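Local coordinates for immunity protein (Neisseria meningitidis, PDB 4Q7O) that probably protects its cell from a contact-dependent growth-inhibition (CDI) toxin, as an immunity protein of such a toxin-immunity system, at residues S25-T30 against L41-N46; D117-H122 against K128-Q133. All blocks are in the same frame, centred on the assembly; numbering follows the deposited sequence.

In the fold
From the N terminus, the chain first closes on itself at contact 1: helix 22-34 is followed after a short connection by helix 37-46, and 25-30 meets 41-46. It then runs through the four-stranded antiparallel sheet, 52-55 to 98-103, and enters helix 104-121. Contact 2 closes a second, shorter loop as 117-122 packs against 128-133 of helix 126-139. The two loops follow in series, neither crossing nor enclosing the other, and the contact centres lie about 12 Å apart. Helix 37-46 joins them: L41 touches K128, C129 and I132, and K45 packs on I132, so the helical hairpin before the sheet in the chain packs directly on the one that follows it.

Contact 1. Residues S25-T30 against L41-N46; sequences SIFFET and LECFKN
The rings of F28 and F44 lie nearly parallel, their planes at 21°, but slid so far apart that they barely overlap, with centroids 5.6 Å from each other. They meet at one corner, F28 CE1 to F44 CE1 at 3.4 Å, both rings being approached obliquely. One face of F28 is covered by its neighbour F27, whose CD2 sits 3.8 Å above the plane of the F28 ring and over its centre. In return F28 CD2 lies at the edge of the F27 ring, in its plane. F27 and F28 thus pack on each other as a pair within helix 22-34. Beside them, C43 SG approaches the CE2-CZ side of F27, coming to 3.5 Å from F27 CE2 in a Cys sulfur-aromatic contact. The line from the F27 ring centroid to C43 SG leans 72° off the ring normal, an oblique approach. Different first torsions send the neighbouring rings off their helix in different directions: F27, with CG anti to the backbone N (chi1 178°), goes to C43, and F28, with CG anti to its carbonyl carbon, to F44.

This is the buried seam of a helical hairpin, helices 22-34 and 37-46, which touches the sheet through F27 and helix 104-121 through F28 and F44. F89 of strand 86-91 meets F27 edge-to-face, and F111 of helix 104-121 does the same to F28; F44 rests on F111, A114 and I115. No hydrogen bond spans the two segments, so their grip is apolar. T30 OG1 gives a 2.8 Å bond to I26 O within the first helix, and K45 NZ forms a 2.7 Å salt bridge with E42 OE2 within the second. The backbone oxygens of C43 and F44 are hydrogen-bonded to Y60 OH and Y136 OH, which tie the second helix to strand 58-62 and helix 126-139.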
loop_
_atom_site.group_PDB
_atom_site.type_symbol
_atom_site.label_atom_id
_atom_site.label_comp_id
_atom_site.label_asym_id
_atom_site.label_seq_id
_atom_site.Cartn_x
_atom_site.Cartn_y
_atom_site.Cartn_z
ATOM N N SER B 25 -0.857 1.511 -4.382
ATOM C CA SER B 25 -0.363 2.512 -3.434
ATOM C C SER B 25 1.139 2.324 -3.211
ATOM O O SER B 25 1.926 3.278 -3.264
ATOM C CB SER B 25 -1.081 2.376 -2.078
ATOM O OG SER B 25 -2.433 1.946 -2.206
ATOM N N ILE B 26 1.536 1.081 -2.962
ATOM C CA ILE B 26 2.934 0.772 -2.677
ATOM C C ILE B 26 3.795 0.979 -3.913
ATOM O O ILE B 26 4.900 1.513 -3.828
ATOM C CB ILE B 26 3.081 -0.681 -2.182
ATOM C CG1 ILE B 26 2.328 -0.872 -0.864
ATOM C CG2 ILE B 26 4.551 -1.069 -2.010
ATOM C CD1 ILE B 26 2.246 -2.327 -0.445
ATOM N N PHE B 27 3.274 0.574 -5.065
ATOM C CA PHE B 27 3.978 0.715 -6.336
ATOM C C PHE B 27 4.442 2.156 -6.564
ATOM O O PHE B 27 5.626 2.416 -6.783
ATOM C CB PHE B 27 3.069 0.252 -7.479
ATOM C CG PHE B 27 3.677 0.407 -8.842
ATOM C CD1 PHE B 27 4.448 -0.605 -9.397
ATOM C CD2 PHE B 27 3.453 1.553 -9.588
ATOM C CE1 PHE B 27 5.005 -0.459 -10.655
ATOM C CE2 PHE B 27 4.016 1.704 -10.843
ATOM C CZ PHE B 27 4.788 0.700 -11.375
ATOM N N PHE B 28 3.515 3.100 -6.489
ATOM C CA PHE B 28 3.874 4.484 -6.756
ATOM C C PHE B 28 4.758 5.105 -5.682
ATOM O O PHE B 28 5.723 5.792 -6.006
ATOM C CB PHE B 28 2.636 5.334 -7.049
ATOM C CG PHE B 28 2.124 5.151 -8.435
ATOM C CD1 PHE B 28 2.855 5.629 -9.514
ATOM C CD2 PHE B 28 0.934 4.485 -8.675
ATOM C CE1 PHE B 28 2.404 5.456 -10.809
ATOM C CE2 PHE B 28 0.481 4.313 -9.968
ATOM C CZ PHE B 28 1.219 4.796 -11.034
ATOM N N GLU B 29 4.464 4.843 -4.412
ATOM C CA GLU B 29 5.257 5.460 -3.356
ATOM C C GLU B 29 6.693 4.972 -3.359
ATOM O O GLU B 29 7.627 5.752 -3.169
ATOM C CB GLU B 29 4.638 5.236 -1.977
ATOM C CG GLU B 29 5.460 5.819 -0.823
ATOM C CD GLU B 29 5.717 7.318 -0.932
ATOM O OE1 GLU B 29 4.963 8.028 -1.630
ATOM O OE2 GLU B 29 6.686 7.791 -0.299
ATOM N N THR B 30 6.883 3.680 -3.587
ATOM C CA THR B 30 8.234 3.144 -3.515
ATOM C C THR B 30 9.086 3.579 -4.715
ATOM O O THR B 30 10.269 3.860 -4.563
ATOM C CB THR B 30 8.255 1.619 -3.285
ATOM O OG1 THR B 30 7.563 0.966 -4.347
ATOM C CG2 THR B 30 7.589 1.270 -1.961
ATOM N N LEU B 41 8.843 9.386 -14.453
ATOM C CA LEU B 41 8.216 9.820 -15.698
ATOM C C LEU B 41 8.161 8.689 -16.726
ATOM O O LEU B 41 7.150 8.520 -17.406
ATOM C CB LEU B 41 8.911 11.062 -16.272
ATOM C CG LEU B 41 8.604 12.365 -15.537
ATOM C CD1 LEU B 41 9.409 13.495 -16.139
ATOM C CD2 LEU B 41 7.132 12.678 -15.618
ATOM N N GLU B 42 9.230 7.894 -16.817
ATOM C CA GLU B 42 9.238 6.758 -17.743
ATOM C C GLU B 42 8.226 5.696 -17.315
ATOM O O GLU B 42 7.549 5.096 -18.156
ATOM C CB GLU B 42 10.645 6.160 -17.877
ATOM C CG GLU B 42 11.664 7.115 -18.497
ATOM C CD GLU B 42 11.233 7.642 -19.853
ATOM O OE1 GLU B 42 10.873 6.828 -20.729
ATOM O OE2 GLU B 42 11.249 8.876 -20.036
ATOM N N CYS B 43 8.128 5.477 -16.007
ATOM C CA CYS B 43 7.103 4.605 -15.442
ATOM C C CYS B 43 5.695 5.054 -15.860
ATOM O O CYS B 43 4.872 4.235 -16.262
ATOM C CB CYS B 43 7.219 4.568 -13.911
ATOM S SG CYS B 43 5.894 3.697 -13.077
ATOM N N PHE B 44 5.426 6.359 -15.790
ATOM C CA PHE B 44 4.137 6.893 -16.230
ATOM C C PHE B 44 3.911 6.688 -17.730
ATOM O O PHE B 44 2.789 6.444 -18.165
ATOM C CB PHE B 44 4.007 8.389 -15.906
ATOM C CG PHE B 44 3.720 8.688 -14.457
ATOM C CD1 PHE B 44 2.602 8.154 -13.833
ATOM C CD2 PHE B 44 4.528 9.567 -13.744
ATOM C CE1 PHE B 44 2.324 8.455 -12.509
ATOM C CE2 PHE B 44 4.255 9.877 -12.424
ATOM C CZ PHE B 44 3.155 9.313 -11.804
ATOM N N LYS B 45 4.980 6.790 -18.516
ATOM C CA LYS B 45 4.867 6.722 -19.976
ATOM C C LYS B 45 4.688 5.318 -20.533
ATOM O O LYS B 45 3.958 5.119 -21.510
ATOM C CB LYS B 45 6.111 7.321 -20.633
ATOM C CG LYS B 45 6.180 8.815 -20.577
ATOM C CD LYS B 45 7.310 9.314 -21.440
ATOM C CE LYS B 45 8.390 9.942 -20.603
ATOM N NZ LYS B 45 9.527 10.401 -21.447
ATOM N N ASN B 46 5.374 4.352 -19.930
ATOM C CA ASN B 46 5.500 3.027 -20.532
ATOM C C ASN B 46 4.176 2.296 -20.668
ATOM O O ASN B 46 4.027 1.439 -21.530
ATOM C CB ASN B 46 6.491 2.158 -19.756
ATOM C CG ASN B 46 7.930 2.405 -20.152
ATOM O OD1 ASN B 46 8.259 3.408 -20.784
ATOM N ND2 ASN B 46 8.804 1.482 -19.767
#

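Contact 2. Residues D117-H122 against K128-Q133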
loop_
_atom_site.group_PDB
_atom_site.type_symbol
_atom_site.label_atom_id
_atom_site.label_comp_id
_atom_site.label_asym_id
_atom_site.label_seq_id
_atom_site.Cartn_x
_atom_site.Cartn_y
_atom_site.Cartn_z
ATOM N N ASP B 117 -1.213 13.778 -8.807
ATOM C CA ASP B 117 -0.583 13.974 -7.498
ATOM C C ASP B 117 0.853 14.456 -7.671
ATOM O O ASP B 117 1.296 15.392 -6.996
ATOM C CB ASP B 117 -0.558 12.671 -6.678
ATOM C CG ASP B 117 -1.923 12.275 -6.119
ATOM O OD1 ASP B 117 -2.803 13.144 -5.952
ATOM O OD2 ASP B 117 -2.104 11.076 -5.816
ATOM N N PHE B 118 1.574 13.820 -8.587
ATOM C CA PHE B 118 2.974 14.151 -8.808
ATOM C C PHE B 118 3.166 15.579 -9.326
ATOM O O PHE B 118 3.985 16.335 -8.797
ATOM C CB PHE B 118 3.627 13.145 -9.761
ATOM C CG PHE B 118 5.054 13.480 -10.088
ATOM C CD1 PHE B 118 6.058 13.289 -9.146
ATOM C CD2 PHE B 118 5.393 14.004 -11.324
ATOM C CE1 PHE B 118 7.375 13.609 -9.441
ATOM C CE2 PHE B 118 6.710 14.329 -11.623
ATOM C CZ PHE B 118 7.702 14.129 -10.682
ATOM N N LEU B 119 2.430 15.954 -10.367
ATOM C CA LEU B 119 2.615 17.289 -10.935
ATOM C C LEU B 119 2.144 18.383 -9.967
ATOM O O LEU B 119 2.678 19.500 -9.963
ATOM C CB LEU B 119 1.945 17.413 -12.310
ATOM C CG LEU B 119 0.417 17.389 -12.382
ATOM C CD1 LEU B 119 -0.192 18.788 -12.219
ATOM C CD2 LEU B 119 -0.042 16.754 -13.695
ATOM N N ILE B 120 1.142 18.063 -9.148
ATOM C CA ILE B 120 0.654 19.020 -8.157
ATOM C C ILE B 120 1.755 19.287 -7.135
ATOM O O ILE B 120 2.000 20.434 -6.759
ATOM C CB ILE B 120 -0.643 18.529 -7.470
ATOM C CG1 ILE B 120 -1.816 18.669 -8.445
ATOM C CG2 ILE B 120 -0.931 19.326 -6.201
ATOM C CD1 ILE B 120 -3.094 17.965 -8.018
ATOM N N ALA B 121 2.448 18.227 -6.731
ATOM C CA ALA B 121 3.520 18.332 -5.739
ATOM C C ALA B 121 4.819 18.882 -6.320
ATOM O O ALA B 121 5.609 19.491 -5.601
ATOM C CB ALA B 121 3.769 16.974 -5.088
ATOM N N HIS B 122 5.032 18.657 -7.618
ATOM C CA HIS B 122 6.264 19.050 -8.299
ATOM C C HIS B 122 5.961 19.853 -9.558
ATOM O O HIS B 122 6.089 19.343 -10.674
ATOM C CB HIS B 122 7.087 17.808 -8.626
ATOM C CG HIS B 122 7.575 17.091 -7.406
ATOM N ND1 HIS B 122 8.592 17.579 -6.619
ATOM C CD2 HIS B 122 7.157 15.944 -6.821
ATOM C CE1 HIS B 122 8.799 16.750 -5.608
ATOM N NE2 HIS B 122 7.939 15.754 -5.706
ATOM N N LYS B 128 5.710 18.305 -18.851
ATOM C CA LYS B 128 5.956 16.907 -19.190
ATOM C C LYS B 128 4.811 16.001 -18.741
ATOM O O LYS B 128 4.428 15.070 -19.450
ATOM C CB LYS B 128 7.263 16.436 -18.556
ATOM C CG LYS B 128 8.506 17.028 -19.201
ATOM C CD LYS B 128 9.745 16.663 -18.405
ATOM C CE LYS B 128 11.010 17.194 -19.065
ATOM N NZ LYS B 128 12.227 16.765 -18.314
ATOM N N CYS B 129 4.269 16.268 -17.559
ATOM C CA CYS B 129 3.172 15.458 -17.035
ATOM C C CYS B 129 1.878 15.676 -17.807
ATOM O O CYS B 129 1.133 14.728 -18.054
ATOM C CB CYS B 129 2.961 15.728 -15.551
ATOM S SG CYS B 129 4.306 15.115 -14.535
ATOM N N LYS B 130 1.613 16.918 -18.196
ATOM C CA LYS B 130 0.437 17.200 -19.013
ATOM C C LYS B 130 0.523 16.504 -20.368
ATOM O O LYS B 130 -0.480 16.008 -20.887
ATOM C CB LYS B 130 0.240 18.703 -19.189
ATOM C CG LYS B 130 -0.321 19.370 -17.952
ATOM C CD LYS B 130 -1.666 18.754 -17.600
ATOM C CE LYS B 130 -2.077 19.100 -16.193
ATOM N NZ LYS B 130 -3.410 18.512 -15.864
ATOM N N GLU B 131 1.724 16.450 -20.934
ATOM C CA GLU B 131 1.915 15.734 -22.193
ATOM C C GLU B 131 1.596 14.251 -22.039
ATOM O O GLU B 131 0.999 13.645 -22.921
ATOM C CB GLU B 131 3.343 15.912 -22.707
ATOM C CG GLU B 131 3.578 17.243 -23.393
ATOM C CD GLU B 131 5.047 17.590 -23.511
ATOM O OE1 GLU B 131 5.349 18.690 -24.019
ATOM O OE2 GLU B 131 5.895 16.770 -23.091
ATOM N N ILE B 132 1.996 13.672 -20.914
ATOM C CA ILE B 132 1.733 12.266 -20.662
ATOM C C ILE B 132 0.242 12.025 -20.419
ATOM O O ILE B 132 -0.320 11.045 -20.917
ATOM C CB ILE B 132 2.591 11.738 -19.499
ATOM C CG1 ILE B 132 4.075 11.848 -19.863
ATOM C CG2 ILE B 132 2.221 10.286 -19.163
ATOM C CD1 ILE B 132 5.011 11.656 -18.695
ATOM N N GLN B 133 -0.402 12.923 -19.674
ATOM C CA GLN B 133 -1.857 12.867 -19.517
ATOM C C GLN B 133 -2.600 12.974 -20.847
ATOM O O GLN B 133 -3.651 12.364 -21.024
ATOM C CB GLN B 133 -2.345 13.966 -18.577
ATOM C CG GLN B 133 -2.206 13.617 -17.115
ATOM C CD GLN B 133 -2.770 14.695 -16.210
ATOM O OE1 GLN B 133 -2.697 15.883 -16.525
ATOM N NE2 GLN B 133 -3.348 14.287 -15.083
#
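A C-terminal helical hairpin, formed by helices 104-121 and 126-139, is closed here just beyond its turn. The axes of the short segments 117-121 and 128-133 run nearly antiparallel (161°), with a closest approach of 10.2 Å. L119 and C129 fill the middle: L119 CD2 lies 3.7 Å from C129 CB, and L119 CB is almost as near that same carbon. With CG between the backbone N and the carbonyl carbon (chi1 69°), L119 carries CD2 across to C129, K130 and Q133. C129 SG comes to the edge of the F118 ring, in its plane, 3.6 Å from F118 CD2, a sulfur-aromatic contact. H122 CB covers one face of the same ring, offset toward the rim. On the other flank K130 CE and Q133 OE1 each approach L119 CD2. K130, bent at chi2, brings NZ 2.8 Å from Q133 OE1, in the carbonyl plane. Within the hairpin F118 also meets Y125 of the turn and C129 touches I115; L40 of helix 37-46 packs on F118 from outside it. With no hydrogen bond crossing between the segments, cohesion comes from apolar and sulfur-aromatic contacts, while K130 NZ donates to Q133 OE1, so the amide oxygen against L119 CD2 has a hydrogen-bond partner from its own helix.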